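Dihydroxyacetone kinase (Citrobacter freundii, PDB 1UN8) catalyses the ATP-dependent phosphorylation of dihydroxyacetone to dihydroxyacetone phosphate, working as a homodimer that depends on magnesium or calcium ions. Local coordinates at residues A[108-112]-A[113-117]; A[179-182]-A[183-187]. All coordinates share one frame; numbering follows the deposited sequence.

Interaction 1 of 2, residues A[108-112]-A[113-117]; sequences VKNYT and GDRLN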
loop_
_atom_site.group_PDB
_atom_site.type_symbol
_atom_site.label_atom_id
_atom_site.label_comp_id
_atom_site.label_asym_id
_atom_site.label_seq_id
_atom_site.Cartn_x
_atom_site.Cartn_y
_atom_site.Cartn_z
ATOM N N VAL A 108 18.945 -16.600 -0.061
ATOM C CA VAL A 108 17.670 -17.309 -0.045
ATOM C C VAL A 108 16.873 -17.241 1.259
ATOM O O VAL A 108 17.406 -17.505 2.335
ATOM C CB VAL A 108 17.890 -18.790 -0.393
ATOM C CG1 VAL A 108 16.574 -19.543 -0.370
ATOM C CG2 VAL A 108 18.531 -18.891 -1.761
ATOM N N LYS A 109 15.587 -16.902 1.149
ATOM C CA LYS A 109 14.706 -16.838 2.319
ATOM C C LYS A 109 14.482 -18.283 2.769
ATOM O O LYS A 109 14.405 -19.187 1.941
ATOM C CB LYS A 109 13.380 -16.149 1.961
ATOM C CG LYS A 109 13.545 -14.672 1.594
ATOM C CD LYS A 109 12.205 -13.925 1.483
ATOM C CE LYS A 109 11.262 -14.548 0.458
ATOM N NZ LYS A 109 11.870 -14.708 -0.886
ATOM N N ASN A 110 14.396 -18.504 4.074
ATOM C CA ASN A 110 14.245 -19.860 4.600
ATOM C C ASN A 110 12.941 -20.586 4.276
ATOM O O ASN A 110 11.980 -20.523 5.032
ATOM C CB ASN A 110 14.451 -19.853 6.117
ATOM C CG ASN A 110 14.997 -21.172 6.638
ATOM O OD1 ASN A 110 15.038 -22.166 5.913
ATOM N ND2 ASN A 110 15.420 -21.184 7.905
ATOM N N TYR A 111 12.915 -21.268 3.142
ATOM C CA TYR A 111 11.759 -22.055 2.727
ATOM C C TYR A 111 12.303 -23.226 1.913
ATOM O O TYR A 111 13.132 -23.035 1.020
ATOM C CB TYR A 111 10.740 -21.170 2.004
ATOM C CG TYR A 111 10.255 -19.997 2.827
ATOM C CD1 TYR A 111 10.762 -18.722 2.613
ATOM C CD2 TYR A 111 9.295 -20.161 3.812
ATOM C CE1 TYR A 111 10.325 -17.644 3.360
ATOM C CE2 TYR A 111 8.850 -19.090 4.564
ATOM C CZ TYR A 111 9.369 -17.834 4.335
ATOM O OH TYR A 111 8.928 -16.766 5.081
ATOM N N THR A 112 11.845 -24.433 2.232
ATOM C CA THR A 112 12.295 -25.640 1.545
ATOM C C THR A 112 12.399 -25.503 0.029
ATOM O O THR A 112 13.444 -25.769 -0.554
ATOM C CB THR A 112 11.371 -26.817 1.851
ATOM O OG1 THR A 112 11.282 -26.977 3.266
ATOM C CG2 THR A 112 11.921 -28.106 1.240
ATOM N N GLY A 113 11.305 -25.105 -0.604
ATOM C CA GLY A 113 11.303 -24.958 -2.050
ATOM C C GLY A 113 12.478 -24.153 -2.582
ATOM O O GLY A 113 13.136 -24.560 -3.532
ATOM N N ASP A 114 12.749 -23.008 -1.972
ATOM C CA ASP A 114 13.854 -22.177 -2.415
ATOM C C ASP A 114 15.208 -22.778 -2.080
ATOM O O ASP A 114 16.126 -22.741 -2.896
ATOM C CB ASP A 114 13.756 -20.782 -1.804
ATOM C CG ASP A 114 12.579 -20.009 -2.327
ATOM O OD1 ASP A 114 12.021 -20.446 -3.359
ATOM O OD2 ASP A 114 12.215 -18.976 -1.718
ATOM N N ARG A 115 15.330 -23.328 -0.878
ATOM C CA ARG A 115 16.579 -23.930 -0.446
ATOM C C ARG A 115 16.954 -25.087 -1.358
ATOM O O ARG A 115 18.096 -25.200 -1.795
ATOM C CB ARG A 115 16.448 -24.417 0.998
ATOM C CG ARG A 115 16.238 -23.284 1.995
ATOM C CD ARG A 115 16.033 -23.782 3.411
ATOM N NE ARG A 115 17.024 -24.773 3.820
ATOM C CZ ARG A 115 17.469 -24.905 5.066
ATOM N NH1 ARG A 115 17.019 -24.106 6.029
ATOM N NH2 ARG A 115 18.360 -25.836 5.358
ATOM N N LEU A 116 15.989 -25.943 -1.657
ATOM C CA LEU A 116 16.256 -27.080 -2.516
ATOM C C LEU A 116 16.507 -26.682 -3.971
ATOM O O LEU A 116 17.389 -27.236 -4.620
ATOM C CB LEU A 116 15.098 -28.077 -2.453
ATOM C CG LEU A 116 14.840 -28.718 -1.092
ATOM C CD1 LEU A 116 13.762 -29.775 -1.232
ATOM C CD2 LEU A 116 16.120 -29.342 -0.555
ATOM N N ASN A 117 15.745 -25.728 -4.491
ATOM C CA ASN A 117 15.934 -25.349 -5.883
ATOM C C ASN A 117 17.141 -24.479 -6.147
ATOM O O ASN A 117 17.832 -24.686 -7.137
ATOM C CB ASN A 117 14.678 -24.698 -6.444
ATOM C CG ASN A 117 13.672 -25.724 -6.909
ATOM O OD1 ASN A 117 13.794 -26.919 -6.613
ATOM N ND2 ASN A 117 12.663 -25.266 -7.644
HETATM O O HOH W 1 14.161 -16.776 -1.461
HETATM O O HOH W 2 17.373 -23.143 9.162
#

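Interaction 2 of 2, residues A[179-182]-A[183-187]; sequences AQYA and ASNTF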
loop_
_atom_site.group_PDB
_atom_site.type_symbol
_atom_site.label_atom_id
_atom_site.label_comp_id
_atom_site.label_asym_id
_atom_site.label_seq_id
_atom_site.Cartn_x
_atom_site.Cartn_y
_atom_site.Cartn_z
ATOM N N ALA A 179 27.419 -10.559 4.766
ATOM C CA ALA A 179 26.015 -10.861 4.550
ATOM C C ALA A 179 25.498 -11.715 5.702
ATOM O O ALA A 179 24.403 -11.485 6.230
ATOM C CB ALA A 179 25.842 -11.599 3.239
ATOM N N GLN A 180 26.286 -12.712 6.088
ATOM C CA GLN A 180 25.897 -13.583 7.180
ATOM C C GLN A 180 25.873 -12.773 8.476
ATOM O O GLN A 180 24.989 -12.937 9.313
ATOM C CB GLN A 180 26.879 -14.755 7.286
ATOM C CG GLN A 180 26.707 -15.623 8.542
ATOM C CD GLN A 180 25.371 -16.379 8.601
ATOM O OE1 GLN A 180 25.156 -17.351 7.871
ATOM N NE2 GLN A 180 24.477 -15.931 9.479
ATOM N N TYR A 181 26.841 -11.881 8.629
ATOM C CA TYR A 181 26.926 -11.051 9.825
ATOM C C TYR A 181 25.662 -10.199 9.948
ATOM O O TYR A 181 25.114 -10.038 11.040
ATOM C CB TYR A 181 28.169 -10.152 9.763
ATOM C CG TYR A 181 28.426 -9.366 11.033
ATOM C CD1 TYR A 181 28.665 -10.015 12.246
ATOM C CD2 TYR A 181 28.427 -7.972 11.025
ATOM C CE1 TYR A 181 28.898 -9.296 13.425
ATOM C CE2 TYR A 181 28.658 -7.241 12.193
ATOM C CZ TYR A 181 28.895 -7.907 13.386
ATOM O OH TYR A 181 29.142 -7.177 14.532
ATOM N N ALA A 182 25.202 -9.649 8.831
ATOM C CA ALA A 182 23.993 -8.834 8.849
ATOM C C ALA A 182 22.804 -9.714 9.240
ATOM O O ALA A 182 22.028 -9.375 10.131
ATOM C CB ALA A 182 23.755 -8.205 7.479
ATOM N N ALA A 183 22.673 -10.849 8.570
ATOM C CA ALA A 183 21.589 -11.767 8.858
ATOM C C ALA A 183 21.515 -12.026 10.362
ATOM O O ALA A 183 20.482 -11.796 10.989
ATOM C CB ALA A 183 21.797 -13.080 8.102
ATOM N N SER A 184 22.619 -12.487 10.938
ATOM C CA SER A 184 22.683 -12.795 12.367
ATOM C C SER A 184 22.266 -11.643 13.276
ATOM O O SER A 184 21.968 -11.845 14.449
ATOM C CB SER A 184 24.095 -13.244 12.742
ATOM O OG SER A 184 24.421 -14.458 12.093
ATOM N N ASN A 185 22.245 -10.437 12.738
ATOM C CA ASN A 185 21.866 -9.274 13.520
ATOM C C ASN A 185 20.514 -8.711 13.092
ATOM O O ASN A 185 20.182 -7.562 13.391
ATOM C CB ASN A 185 22.944 -8.200 13.391
ATOM C CG ASN A 185 24.153 -8.484 14.260
ATOM O OD1 ASN A 185 24.133 -8.226 15.460
ATOM N ND2 ASN A 185 25.207 -9.031 13.661
ATOM N N THR A 186 19.729 -9.528 12.398
ATOM C CA THR A 186 18.429 -9.095 11.930
ATOM C C THR A 186 17.316 -9.913 12.569
ATOM O O THR A 186 17.337 -11.142 12.548
ATOM C CB THR A 186 18.356 -9.187 10.393
ATOM O OG1 THR A 186 19.386 -8.368 9.828
ATOM C CG2 THR A 186 17.003 -8.707 9.884
ATOM N N PHE A 187 16.351 -9.209 13.148
ATOM C CA PHE A 187 15.219 -9.841 13.818
ATOM C C PHE A 187 13.900 -9.210 13.361
ATOM O O PHE A 187 13.720 -7.986 13.402
ATOM C CB PHE A 187 15.381 -9.713 15.337
ATOM C CG PHE A 187 16.753 -10.106 15.834
ATOM C CD1 PHE A 187 17.827 -9.224 15.725
ATOM C CD2 PHE A 187 16.987 -11.386 16.334
ATOM C CE1 PHE A 187 19.107 -9.608 16.099
ATOM C CE2 PHE A 187 18.268 -11.778 16.712
ATOM C CZ PHE A 187 19.328 -10.889 16.593
#

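Interaction 1 of 2, residues A[108-112]-A[113-117]
N110 swings CG away from its own backbone N (chi1 -151°) while R115 kinks at chi3 (48°), and the two polar ends meet over the strand-to-helix turn of a beta-alpha-beta unit. R115 NH1 donates to N110 OD1 at 2.8 Å; the oxygen lies in the guanidinium plane, whereas the donor is tilted from the carbonyl plane of N110. Water 2 lies at the same guanidinium edge, accepting from both N110 ND2 and R115 NH1. R115 NE donates to Y467 O of the second subunit and NH2 makes a weak bond to F466 O of that subunit, so R115 ties this turn to the partner's ATP-binding domain. Y111 is the N-cap residue of helix 112-127, and its O receives the backbone N of R115 at 2.9 Å. Its ring leads away from the helix to pack edge-to-face with the catalytic H220, and its OH bonds to G151 O. At the end of the strand, V108 CG1 packs on D114 CB at 3.4 Å. T112 and L116 lie side by side one helical turn apart, T112 CG2 to L116 CD1 at 3.5 Å. K109 and D114, both substrate-binding residues, do not form a salt bridge directly. K109 NZ bonds to H65 NE2 and D114 OD1 to S85 OG; water 1 joins the two, accepting from K109 N and NZ and donating to D114 OD2 at 2.9 Å.

Interaction 2 of 2, residues A[179-182]-A[183-187]
N185 and Y181 meet where the chain passes from helix 172-184 to strand 186-192: the side-chain amide of N185 folds back, and its ND2 donates to Y181 O at 2.8 Å in a nearly straight bond (165°). The same nitrogen stands 3.7 Å above the plane of the Y181 ring, over its centre, with the amide and ring planes 67° apart. Y181 carries CG anti to its own nitrogen (chi1 -173°), which turns one face of the ring to the amide nitrogen; the bond to Y181 O holds the NH2 group over that face. The next carbonyl is gripped twice. A182 O accepts from N185 N and from T186 OG1, each at 2.8 Å, and the two donors approach from opposite faces of the carbonyl plane. This is C-terminal capping at a helix-to-strand junction, groups of N185 and T186 taking up carbonyls of the last turn. On the exposed flank Q180 bends at chi2 so that NE2 reaches S184 OG at 3.0 Å, a bent bond one turn along. Behind these contacts, regular helical bonds hold the frame, with S184 N on Q180 O and A183 N on A179 O, and T186 N returns to A183 O. Farther out, A182 and A183 rest on helix 155-167, A179 and Q180 touch L135 of strand 132-137, and N185 and F187 pair through their backbones with V309 and A307 of strand 301-309.

In the fold
Both interactions belong to the DhaK domain, with centres 18 Å apart and nearest atoms about 8 Å apart, without touching. Interaction 1 comes first along the chain, passing from strand 104-109 into helix 112-127; interaction 2 follows, passing from helix 172-184 into strand 186-192. They thus mark opposite kinds of junction: interaction 1 leaves a strand of the first mixed sheet, interaction 2 leads into a strand of the second. Both touch strand 132-137, outermost in the first sheet within this chain, through V108, N110 and R115 in one and A179 and Q180 in the other. Interaction 1 contributes directly to the substrate site and the subunit interface, whereas interaction 2 connects a helix beside the first sheet to the second.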